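Local coordinates for pyridoxal kinase (Entamoeba histolytica, PDB 4S1H), which probably phosphorylates pyridoxal at the expense of ATP to give pyridoxal 5'-phosphate, and is captured here with ADP and magnesium, at residues A[5-10]-A[78-83]; A[187-192]-A[200-205]; A[211-216]-A[256-261]; A[222-227]-A[236-241]. One frame throughout, in Å; residues are numbered along the deposited sequence.

Overall arrangement
The four contacts illustrate how a ribokinase-type fold builds its nucleotide site on a packed interior. Contact 1 pairs two strands of the main sheet, and contact 4 pairs two helices, the first of which packs on that sheet; the two contacts meet where T7 OG1 lies 2.7 Å from Y222 OH. Contact 2, a hairpin, has its centre about 24 Å from that of contact 1, yet it reaches the helices of contact 4 through V238, whose CG1 is 3.9 Å from I204 CD1. Contacts 2 and 3 both touch ADP, their nearest atoms being about 7 Å apart. Contact 3 joins the loops flanking the helix pair, so that contact 4 is nested within it along the chain.

Contact 1: residues A[5-10]-A[78-83]; sequences VLTISS and FLVTGY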
# COMPACT_ATOMS: atom_id res chain seq x y z
N VAL A 5 13.57 2.15 3.94
CA VAL A 5 12.67 2.89 4.80
C VAL A 5 11.78 1.95 5.59
O VAL A 5 11.32 0.95 5.06
CB VAL A 5 11.74 3.85 3.98
CG1 VAL A 5 10.81 4.65 4.88
CG2 VAL A 5 12.59 4.76 3.10
N LEU A 6 11.50 2.32 6.84
CA LEU A 6 10.46 1.67 7.63
C LEU A 6 9.48 2.74 8.01
O LEU A 6 9.88 3.79 8.54
CB LEU A 6 11.04 1.00 8.87
CG LEU A 6 10.09 0.57 9.96
CD1 LEU A 6 9.22 -0.58 9.45
CD2 LEU A 6 10.89 0.16 11.19
N THR A 7 8.21 2.49 7.70
CA THR A 7 7.17 3.47 7.98
C THR A 7 6.00 2.80 8.68
O THR A 7 5.46 1.77 8.24
CB THR A 7 6.74 4.26 6.72
OG1 THR A 7 5.53 4.99 7.00
CG2 THR A 7 6.51 3.37 5.56
N ILE A 8 5.63 3.39 9.79
CA ILE A 8 4.64 2.86 10.71
C ILE A 8 3.52 3.87 10.80
O ILE A 8 3.70 4.97 11.36
CB ILE A 8 5.28 2.63 12.11
CG1 ILE A 8 6.47 1.66 12.03
CG2 ILE A 8 4.24 2.18 13.12
CD1 ILE A 8 7.31 1.56 13.29
N SER A 9 2.36 3.55 10.26
CA SER A 9 1.25 4.49 10.23
C SER A 9 -0.04 3.78 9.84
O SER A 9 -0.07 2.55 9.71
CB SER A 9 1.54 5.66 9.29
OG SER A 9 0.57 6.69 9.44
N SER A 10 -1.11 4.54 9.69
CA SER A 10 -2.45 3.99 9.52
C SER A 10 -2.67 3.45 8.12
O SER A 10 -1.91 3.73 7.20
CB SER A 10 -3.48 5.09 9.77
OG SER A 10 -3.15 6.24 9.00
N PHE A 78 16.11 5.15 7.09
CA PHE A 78 15.07 6.15 7.27
C PHE A 78 13.89 5.52 7.96
O PHE A 78 13.48 4.40 7.63
CB PHE A 78 14.63 6.75 5.93
CG PHE A 78 15.74 7.45 5.21
CD1 PHE A 78 15.99 8.81 5.46
CD2 PHE A 78 16.56 6.77 4.34
CE1 PHE A 78 17.04 9.47 4.83
CE2 PHE A 78 17.62 7.39 3.71
CZ PHE A 78 17.84 8.75 3.94
N LEU A 79 13.34 6.27 8.92
CA LEU A 79 12.20 5.85 9.67
C LEU A 79 11.15 6.92 9.62
O LEU A 79 11.50 8.09 9.71
CB LEU A 79 12.62 5.61 11.10
CG LEU A 79 11.57 5.12 12.07
CD1 LEU A 79 11.11 3.72 11.71
CD2 LEU A 79 12.19 5.12 13.44
N VAL A 80 9.89 6.52 9.45
CA VAL A 80 8.75 7.45 9.53
C VAL A 80 7.71 6.87 10.43
O VAL A 80 7.42 5.66 10.35
CB VAL A 80 8.08 7.71 8.17
CG1 VAL A 80 6.88 8.64 8.30
CG2 VAL A 80 9.08 8.28 7.20
N THR A 81 7.14 7.70 11.29
CA THR A 81 5.97 7.33 12.04
C THR A 81 4.88 8.31 11.76
O THR A 81 5.14 9.53 11.53
CB THR A 81 6.25 7.16 13.55
OG1 THR A 81 6.60 8.43 14.09
CG2 THR A 81 7.37 6.15 13.83
N GLY A 82 3.64 7.82 11.78
CA GLY A 82 2.45 8.60 11.57
C GLY A 82 1.44 8.38 12.65
O GLY A 82 1.70 8.65 13.86
N TYR A 83 0.27 7.90 12.24
CA TYR A 83 -0.87 7.76 13.12
C TYR A 83 -0.75 6.54 14.01
O TYR A 83 -0.41 5.47 13.50
CB TYR A 83 -2.17 7.67 12.33
CG TYR A 83 -3.39 7.47 13.18
CD1 TYR A 83 -4.03 8.57 13.78
CD2 TYR A 83 -3.92 6.21 13.40
CE1 TYR A 83 -5.15 8.39 14.57
CE2 TYR A 83 -5.04 6.03 14.17
CZ TYR A 83 -5.65 7.11 14.75
OH TYR A 83 -6.77 6.94 15.53
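L6 and L79 lie side by side on adjacent parallel strands in the mixed sheet of the ribokinase fold, a worked example of even backbone bonding beneath side-chain packing that is tight at the centre and looser at the ends. The strand axes diverge by only 7°. L6, I8 and V80 each use both N-H and C=O, and the bond from V80 N to L6 O, 2.9 Å long, lies in the carbonyl plane. V80 O, which accepts from I8 N, also faces the CA-H of T7, with T7 CA 3.2 Å from V80 O. Between the leucines the packing is close: L79 holds CG anti to its backbone N (chi1 -178°), which brings CD1 to 3.6 Å from L6 CD2 and 3.4 Å from L6 O. The face carrying T7 and V80 turns to helix 216-229; T7 OG1 comes alongside V80 CB at 3.9 Å while its hydrogen bonds go to N19 and Y222. Toward the ends the side chains pack more loosely. V5 CG2 touches F78 only at CB, 4.0 Å away, and the F78 ring leads off to a partly exposed position. At the other end Y83 carries its ring away from the strands, with S10 CB approaching Y83 CD2 obliquely. S10 has been seen to bind pyridoxal 5'-phosphate, though none is bound here, so this end borders the substrate pocket. Just before Y83, G82 has no side chain to obstruct S9 OG, and that hydroxyl accepts the backbone N-H of Y83, with 3.1 Å from Y83 N to S9 OG.

Contact 2: residues A[187-192]-A[200-205]; sequences IILLCS and KNFTIK. With ADP (adenosine-5'-diphosphate), chain C.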
# COMPACT_ATOMS: atom_id res chain seq x y z
N ILE A 187 -1.84 30.08 4.34
CA ILE A 187 -1.27 29.11 5.24
C ILE A 187 0.21 29.46 5.27
O ILE A 187 0.86 29.50 4.22
CB ILE A 187 -1.49 27.69 4.63
CG1 ILE A 187 -2.99 27.34 4.68
CG2 ILE A 187 -0.65 26.63 5.34
CD1 ILE A 187 -3.34 26.09 3.89
N ILE A 188 0.78 29.64 6.47
CA ILE A 188 2.24 29.77 6.61
C ILE A 188 2.84 28.48 7.12
O ILE A 188 2.31 27.88 8.05
CB ILE A 188 2.65 30.88 7.59
CG1 ILE A 188 1.88 32.13 7.30
CG2 ILE A 188 4.16 31.09 7.51
CD1 ILE A 188 1.97 32.63 5.87
N LEU A 189 3.90 28.04 6.45
CA LEU A 189 4.74 26.97 6.90
C LEU A 189 5.97 27.59 7.53
O LEU A 189 6.49 28.56 7.00
CB LEU A 189 5.09 26.06 5.71
CG LEU A 189 6.14 24.98 5.89
CD1 LEU A 189 5.76 23.74 5.06
CD2 LEU A 189 7.53 25.49 5.51
N LEU A 190 6.40 27.06 8.67
CA LEU A 190 7.60 27.51 9.37
C LEU A 190 8.58 26.34 9.48
O LEU A 190 8.17 25.21 9.84
CB LEU A 190 7.23 28.04 10.75
CG LEU A 190 8.39 28.23 11.74
CD1 LEU A 190 9.27 29.41 11.35
CD2 LEU A 190 7.81 28.39 13.13
N CYS A 191 9.84 26.55 9.10
CA CYS A 191 10.90 25.57 9.34
C CYS A 191 11.85 26.17 10.35
O CYS A 191 12.45 27.22 10.08
CB CYS A 191 11.65 25.25 8.08
SG CYS A 191 12.63 23.75 8.25
N SER A 192 11.95 25.52 11.51
CA SER A 192 12.68 26.06 12.65
C SER A 192 13.78 25.06 13.01
O SER A 192 13.51 23.87 13.16
CB SER A 192 11.74 26.20 13.83
OG SER A 192 12.40 26.63 15.02
N LYS A 200 19.33 28.15 8.58
CA LYS A 200 18.52 29.38 8.52
C LYS A 200 17.03 29.05 8.60
O LYS A 200 16.50 28.38 7.73
CB LYS A 200 18.81 30.14 7.23
CG LYS A 200 20.15 30.85 7.22
CD LYS A 200 20.31 31.65 5.95
CE LYS A 200 19.63 33.02 5.93
NZ LYS A 200 20.38 34.12 6.60
N ASN A 201 16.36 29.60 9.64
CA ASN A 201 14.93 29.43 9.74
C ASN A 201 14.24 30.13 8.59
O ASN A 201 14.67 31.22 8.14
CB ASN A 201 14.38 30.07 11.04
CG ASN A 201 14.77 29.30 12.29
OD1 ASN A 201 15.39 28.22 12.23
ND2 ASN A 201 14.40 29.83 13.44
N PHE A 202 13.11 29.57 8.16
CA PHE A 202 12.37 30.14 7.05
C PHE A 202 10.87 29.89 7.13
O PHE A 202 10.40 28.99 7.86
CB PHE A 202 12.92 29.68 5.70
CG PHE A 202 12.69 28.22 5.39
CD1 PHE A 202 11.54 27.76 4.72
CD2 PHE A 202 13.70 27.33 5.67
CE1 PHE A 202 11.39 26.41 4.40
CE2 PHE A 202 13.57 25.98 5.35
CZ PHE A 202 12.42 25.52 4.71
N THR A 203 10.14 30.72 6.40
CA THR A 203 8.71 30.52 6.17
C THR A 203 8.40 30.45 4.68
O THR A 203 9.20 30.85 3.83
CB THR A 203 7.83 31.60 6.83
OG1 THR A 203 8.20 32.91 6.38
CG2 THR A 203 7.93 31.53 8.35
N ILE A 204 7.26 29.83 4.37
CA ILE A 204 6.69 29.82 3.04
C ILE A 204 5.22 30.18 3.20
O ILE A 204 4.54 29.60 4.06
CB ILE A 204 6.78 28.42 2.38
CG1 ILE A 204 8.24 27.95 2.32
CG2 ILE A 204 6.12 28.41 1.00
CD1 ILE A 204 8.48 26.60 1.68
N LYS A 205 4.76 31.11 2.36
CA LYS A 205 3.36 31.54 2.33
C LYS A 205 2.63 30.80 1.19
O LYS A 205 3.05 30.86 0.03
CB LYS A 205 3.27 33.05 2.16
CG LYS A 205 1.86 33.60 2.28
CD LYS A 205 1.79 35.09 2.00
CE LYS A 205 2.65 35.93 2.89
NZ LYS A 205 2.48 35.67 4.34
PB ADP C . -2.39 18.06 8.12
O1B ADP C . -3.35 19.03 8.78
O2B ADP C . -3.09 16.99 7.30
O3B ADP C . -1.35 17.58 9.09
PA ADP C . -1.64 20.48 6.73
O1A ADP C . -0.58 21.18 7.54
O2A ADP C . -3.06 20.93 6.84
O3A ADP C . -1.57 18.89 7.03
O5' ADP C . -1.24 20.51 5.20
C5' ADP C . 0.00 20.06 4.69
C4' ADP C . 0.31 20.91 3.49
O4' ADP C . -0.74 20.77 2.53
C3' ADP C . 0.36 22.39 3.84
O3' ADP C . 1.68 22.79 4.21
C2' ADP C . -0.13 23.03 2.58
O2' ADP C . 0.94 23.17 1.66
C1' ADP C . -1.12 22.03 2.00
N9 ADP C . -2.54 22.30 2.31
C8 ADP C . -3.35 21.71 3.19
N7 ADP C . -4.61 22.23 3.15
C5 ADP C . -4.60 23.17 2.19
C6 ADP C . -5.59 24.10 1.61
N6 ADP C . -6.85 24.11 2.07
N1 ADP C . -5.16 24.93 0.63
C2 ADP C . -3.88 24.91 0.17
N3 ADP C . -2.93 24.08 0.65
C4 ADP C . -3.24 23.21 1.64
O HOH W 1 15.01 28.35 15.86
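C191 lays its CB over one face of the F202 ring, 3.6 Å from the centroid and 19° off the normal. The sulfur stands obliquely to the same ring, 4.5 Å from SG to the centroid, a Cys sulfur-aromatic contact. F202 sets CG between backbone N and carbonyl carbon (chi1 68°), which folds the ring back over the partner strand. The two form an antiparallel hydrogen-bonded pair of a beta hairpin, as do L189 and I204, whose side chains run alongside each other with L189 CD2 4.1 Å from I204 CG1; V238 of helix 234-250 covers both. On the opposite face I188 and K205 also point the same way, but K205 bends at its last two torsions until NZ sits 3.4 Å from I188 CD1. At the N201 end, OD1 takes the backbone N-H of F193, holding the amide so that ND2 reaches a water, which also hydrogen-bonds S192 OG, itself bonded to H169. The chemistry implies a two-sided hairpin: the face of L189, C191, F202 and I204 is apolar and buried toward helix 234-250, the other ends in charged K205, and I187 CD1 gives the adenine one apolar contact, 3.6 Å from ADP C5.

Contact 3: residues A[211-216]-A[256-261]; sequences GDFTGV and AEINII. With ADP (adenosine-5'-diphosphate), chain C.
I258 drives its side chain into the bend formed by T214, G215 and V216, and most of the contact passes through its branches. From CB the two branches part. CG1 takes the cramped place between backbone N and carbonyl carbon (chi1 57°), leaving CG2 anti to the carbonyl carbon and aimed at the loop. CG2 meets most: it lies 3.6 Å from T214 O, 3.8 Å from V216 CG1, which it meets at a slant, and more distantly touches F213 CB. CG1 only skirts T214 O. The chain then runs on extended, and its tip, CD1, ends 3.9 Å from G215 O. L249 of helix 234-250 packs on F213, V216 and I258 together, closing this apolar patch. The polar side is handled by a water that accepts from I258 N and lies 2.8 Å from both T214 O and E257 OE1; that carboxylate is further engaged by F16 and Y47. Beyond I258 the segment reaches the dimer partner, where I261 O is hydrogen-bonded to Q30 of the second subunit. The far side of the bend belongs to the nucleotide. V216 CG2 lies 3.7 Å from C8 of ADP, G211 O is 3.2 Å from N6, and F213 turns its ring edge to the same amino group. G215, with positive phi, is the N-cap of helix 216-229, and G217 N just beyond is hydrogen-bonded to ADP. The G-V-G-D run starting at G215 matches the GXGD motif of the ribokinase clan, which places a helix N-terminus at the phosphate-binding site.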
# COMPACT_ATOMS: atom_id res chain seq x y z
N GLY A 211 -11.60 24.34 0.98
CA GLY A 211 -11.79 22.95 1.40
C GLY A 211 -10.92 22.61 2.59
O GLY A 211 -9.82 23.18 2.73
N ASP A 212 -11.38 21.68 3.43
CA ASP A 212 -10.50 21.00 4.40
C ASP A 212 -10.25 19.58 3.85
O ASP A 212 -11.19 18.78 3.67
CB ASP A 212 -10.97 20.96 5.86
CG ASP A 212 -9.79 20.85 6.87
OD1 ASP A 212 -8.95 21.77 6.96
OD2 ASP A 212 -9.71 19.83 7.60
N PHE A 213 -8.98 19.30 3.56
CA PHE A 213 -8.59 18.09 2.85
C PHE A 213 -8.04 17.10 3.86
O PHE A 213 -7.53 17.48 4.93
CB PHE A 213 -7.52 18.42 1.79
CG PHE A 213 -8.03 19.30 0.68
CD1 PHE A 213 -8.75 18.74 -0.39
CD2 PHE A 213 -7.81 20.68 0.69
CE1 PHE A 213 -9.22 19.53 -1.42
CE2 PHE A 213 -8.29 21.48 -0.33
CZ PHE A 213 -9.00 20.91 -1.38
N THR A 214 -8.17 15.82 3.52
CA THR A 214 -7.71 14.75 4.36
C THR A 214 -6.53 14.05 3.65
O THR A 214 -6.49 13.96 2.42
CB THR A 214 -8.89 13.79 4.67
OG1 THR A 214 -9.92 14.52 5.35
CG2 THR A 214 -8.44 12.63 5.53
N GLY A 215 -5.54 13.66 4.43
CA GLY A 215 -4.31 13.06 3.89
C GLY A 215 -3.26 14.01 3.33
O GLY A 215 -2.25 13.58 2.76
N VAL A 216 -3.48 15.31 3.46
CA VAL A 216 -2.55 16.27 2.86
C VAL A 216 -1.23 16.35 3.61
O VAL A 216 -0.15 16.39 3.02
CB VAL A 216 -3.17 17.68 2.68
CG1 VAL A 216 -4.04 17.69 1.46
CG2 VAL A 216 -3.96 18.14 3.91
N ALA A 256 -13.34 14.98 0.03
CA ALA A 256 -13.35 13.64 0.61
C ALA A 256 -11.98 12.96 0.47
O ALA A 256 -11.44 12.46 1.46
CB ALA A 256 -14.44 12.77 -0.03
N GLU A 257 -11.44 12.98 -0.75
CA GLU A 257 -10.16 12.30 -1.08
C GLU A 257 -9.30 13.10 -2.05
O GLU A 257 -9.82 13.64 -3.04
CB GLU A 257 -10.43 10.94 -1.72
CG GLU A 257 -11.25 9.98 -0.88
CD GLU A 257 -10.57 9.44 0.36
OE1 GLU A 257 -9.33 9.63 0.61
OE2 GLU A 257 -11.30 8.73 1.09
N ILE A 258 -8.00 13.21 -1.74
CA ILE A 258 -7.05 13.88 -2.63
C ILE A 258 -6.78 13.04 -3.85
O ILE A 258 -6.85 11.79 -3.80
CB ILE A 258 -5.72 14.25 -1.94
CG1 ILE A 258 -5.03 13.02 -1.35
CG2 ILE A 258 -5.97 15.34 -0.89
CD1 ILE A 258 -3.64 13.28 -0.83
N ASN A 259 -6.53 13.72 -4.97
CA ASN A 259 -6.40 13.07 -6.28
C ASN A 259 -4.97 12.52 -6.55
O ASN A 259 -4.39 12.77 -7.61
CB ASN A 259 -6.84 14.05 -7.36
CG ASN A 259 -7.12 13.41 -8.69
OD1 ASN A 259 -7.30 12.19 -8.78
ND2 ASN A 259 -7.22 14.23 -9.72
N ILE A 260 -4.46 11.73 -5.64
CA ILE A 260 -3.08 11.31 -5.69
C ILE A 260 -2.83 10.27 -6.79
O ILE A 260 -1.78 10.30 -7.40
CB ILE A 260 -2.56 10.90 -4.29
CG1 ILE A 260 -1.04 10.80 -4.31
CG2 ILE A 260 -3.19 9.60 -3.81
CD1 ILE A 260 -0.44 10.55 -2.94
N ILE A 261 -3.79 9.38 -7.06
CA ILE A 261 -3.56 8.32 -8.09
C ILE A 261 -3.36 8.92 -9.49
O ILE A 261 -2.39 8.61 -10.19
CB ILE A 261 -4.70 7.28 -8.11
CG1 ILE A 261 -4.82 6.55 -6.77
CG2 ILE A 261 -4.47 6.24 -9.21
CD1 ILE A 261 -3.60 5.74 -6.33
PB ADP C . -2.39 18.06 8.12
O1B ADP C . -3.35 19.03 8.78
O2B ADP C . -3.09 16.99 7.30
O3B ADP C . -1.35 17.58 9.09
PA ADP C . -1.64 20.48 6.73
O1A ADP C . -0.58 21.18 7.54
O2A ADP C . -3.06 20.93 6.84
O3A ADP C . -1.57 18.89 7.03
O5' ADP C . -1.24 20.51 5.20
C5' ADP C . 0.00 20.06 4.69
C4' ADP C . 0.31 20.91 3.49
O4' ADP C . -0.74 20.77 2.53
C3' ADP C . 0.36 22.39 3.84
O3' ADP C . 1.68 22.79 4.21
C2' ADP C . -0.13 23.03 2.58
O2' ADP C . 0.94 23.17 1.66
C1' ADP C . -1.12 22.03 2.00
N9 ADP C . -2.54 22.30 2.31
C8 ADP C . -3.35 21.71 3.19
N7 ADP C . -4.61 22.23 3.15
C5 ADP C . -4.60 23.17 2.19
C6 ADP C . -5.59 24.10 1.61
N6 ADP C . -6.85 24.11 2.07
N1 ADP C . -5.16 24.93 0.63
C2 ADP C . -3.88 24.91 0.17
N3 ADP C . -2.93 24.08 0.65
C4 ADP C . -3.24 23.21 1.64
O HOH W 2 -7.53 11.74 0.99

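Contact 4: residues A[222-227]-A[236-241]; sequences YILLSW and HAVNRA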
# COMPACT_ATOMS: atom_id res chain seq x y z
N TYR A 222 5.55 12.25 2.98
CA TYR A 222 6.23 11.26 2.12
C TYR A 222 6.91 11.85 0.89
O TYR A 222 7.96 11.37 0.49
CB TYR A 222 5.30 10.10 1.74
CG TYR A 222 4.97 9.30 2.97
CD1 TYR A 222 5.91 8.43 3.54
CD2 TYR A 222 3.74 9.41 3.58
CE1 TYR A 222 5.62 7.71 4.71
CE2 TYR A 222 3.44 8.69 4.73
CZ TYR A 222 4.38 7.86 5.28
OH TYR A 222 4.11 7.15 6.42
N ILE A 223 6.39 12.95 0.36
CA ILE A 223 7.09 13.61 -0.76
C ILE A 223 8.38 14.26 -0.22
O ILE A 223 9.45 14.09 -0.81
CB ILE A 223 6.23 14.65 -1.50
CG1 ILE A 223 4.98 13.97 -2.12
CG2 ILE A 223 7.05 15.29 -2.62
CD1 ILE A 223 3.94 14.92 -2.67
N LEU A 224 8.26 14.99 0.88
CA LEU A 224 9.44 15.59 1.54
C LEU A 224 10.53 14.55 1.84
O LEU A 224 11.68 14.70 1.44
CB LEU A 224 9.00 16.26 2.84
CG LEU A 224 10.12 16.73 3.77
CD1 LEU A 224 10.96 17.77 3.07
CD2 LEU A 224 9.49 17.25 5.05
N LEU A 225 10.13 13.44 2.48
CA LEU A 225 11.08 12.36 2.80
C LEU A 225 11.72 11.76 1.56
O LEU A 225 12.92 11.51 1.55
CB LEU A 225 10.38 11.23 3.55
CG LEU A 225 11.29 10.07 3.95
CD1 LEU A 225 12.18 10.48 5.12
CD2 LEU A 225 10.45 8.85 4.26
N SER A 226 10.92 11.52 0.51
CA SER A 226 11.47 10.96 -0.73
C SER A 226 12.60 11.86 -1.26
O SER A 226 13.65 11.37 -1.63
CB SER A 226 10.40 10.76 -1.79
OG SER A 226 9.43 9.84 -1.31
N TRP A 227 12.40 13.19 -1.28
CA TRP A 227 13.44 14.08 -1.78
C TRP A 227 14.66 14.15 -0.85
O TRP A 227 15.78 14.17 -1.32
CB TRP A 227 12.90 15.48 -2.03
CG TRP A 227 12.05 15.60 -3.24
CD1 TRP A 227 10.81 16.11 -3.29
CD2 TRP A 227 12.39 15.21 -4.59
NE1 TRP A 227 10.33 16.07 -4.58
CE2 TRP A 227 11.28 15.50 -5.39
CE3 TRP A 227 13.53 14.64 -5.19
CZ2 TRP A 227 11.24 15.23 -6.77
CZ3 TRP A 227 13.49 14.34 -6.56
CH2 TRP A 227 12.36 14.64 -7.34
N HIS A 236 14.97 22.80 -0.45
CA HIS A 236 14.50 22.45 -1.78
C HIS A 236 13.51 21.29 -1.71
O HIS A 236 12.52 21.30 -2.46
CB HIS A 236 15.70 22.18 -2.70
CG HIS A 236 16.61 23.37 -2.87
ND1 HIS A 236 16.33 24.39 -3.75
CD2 HIS A 236 17.74 23.73 -2.22
CE1 HIS A 236 17.27 25.32 -3.65
NE2 HIS A 236 18.13 24.95 -2.72
N ALA A 237 13.74 20.31 -0.81
CA ALA A 237 12.81 19.19 -0.61
C ALA A 237 11.45 19.71 -0.15
O ALA A 237 10.41 19.32 -0.66
CB ALA A 237 13.36 18.16 0.38
N VAL A 238 11.47 20.65 0.79
CA VAL A 238 10.21 21.22 1.28
C VAL A 238 9.47 21.98 0.16
O VAL A 238 8.25 21.81 -0.04
CB VAL A 238 10.45 22.19 2.45
CG1 VAL A 238 9.17 22.96 2.81
CG2 VAL A 238 10.96 21.45 3.67
N ASN A 239 10.21 22.79 -0.60
CA ASN A 239 9.61 23.59 -1.68
C ASN A 239 9.01 22.69 -2.75
O ASN A 239 7.89 22.90 -3.19
CB ASN A 239 10.65 24.54 -2.26
CG ASN A 239 10.04 25.74 -2.97
OD1 ASN A 239 8.94 25.67 -3.54
ND2 ASN A 239 10.79 26.81 -3.01
N ARG A 240 9.74 21.64 -3.13
CA ARG A 240 9.21 20.69 -4.12
C ARG A 240 7.96 20.00 -3.61
O ARG A 240 6.98 19.84 -4.33
CB ARG A 240 10.23 19.62 -4.46
CG ARG A 240 11.40 20.14 -5.27
CD ARG A 240 12.34 19.00 -5.65
NE ARG A 240 13.53 19.51 -6.31
CZ ARG A 240 14.49 18.76 -6.87
NH1 ARG A 240 14.42 17.44 -6.85
NH2 ARG A 240 15.53 19.34 -7.46
N ALA A 241 7.98 19.60 -2.34
CA ALA A 241 6.87 18.90 -1.73
C ALA A 241 5.63 19.78 -1.66
O ALA A 241 4.55 19.35 -2.08
CB ALA A 241 7.25 18.34 -0.37
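Consecutive helices 216-229 and 234-250, joined by a short turn, run roughly antiparallel, with W227 and R240 meeting on one flank and L224 fitting against two alanines on the other. The axes come within 8.4 Å and cross at 140°, a close approach permitted by the small residues A237 and A241, one turn apart. L224 has CG anti to its backbone N (chi1 171°), which carries CD1 over to A237 CB at 3.6 Å and to V238 CG2 at 3.7 Å. A241 CB presses on the backbone of the first helix, 3.7 Å from L224 N, while I223 CG2 lies beside it. W227 CB rests on A237 CB. In this ribokinase fold helix 216-229 packs on the main sheet through Y222 and L225, while helix 234-250 covers the hairpin sheet through V238; L224 comes near T141, a magnesium ligand. The arginine travels along one face of the indole. Its CD stands over the five-membered ring, 3.7 Å from the centroid, and its CZ over the six-membered ring at 4.5 Å, a cation-pi contact. The guanidinium stands on edge, its plane 89° from that of the ring, and R240 NH1 points down to within 3.2 Å of W227 CZ3. The extended stem of R240 leaves NE to form a salt bridge with E272, which also pairs with H236 ND1, while F29 meets the W227 ring edge-to-face.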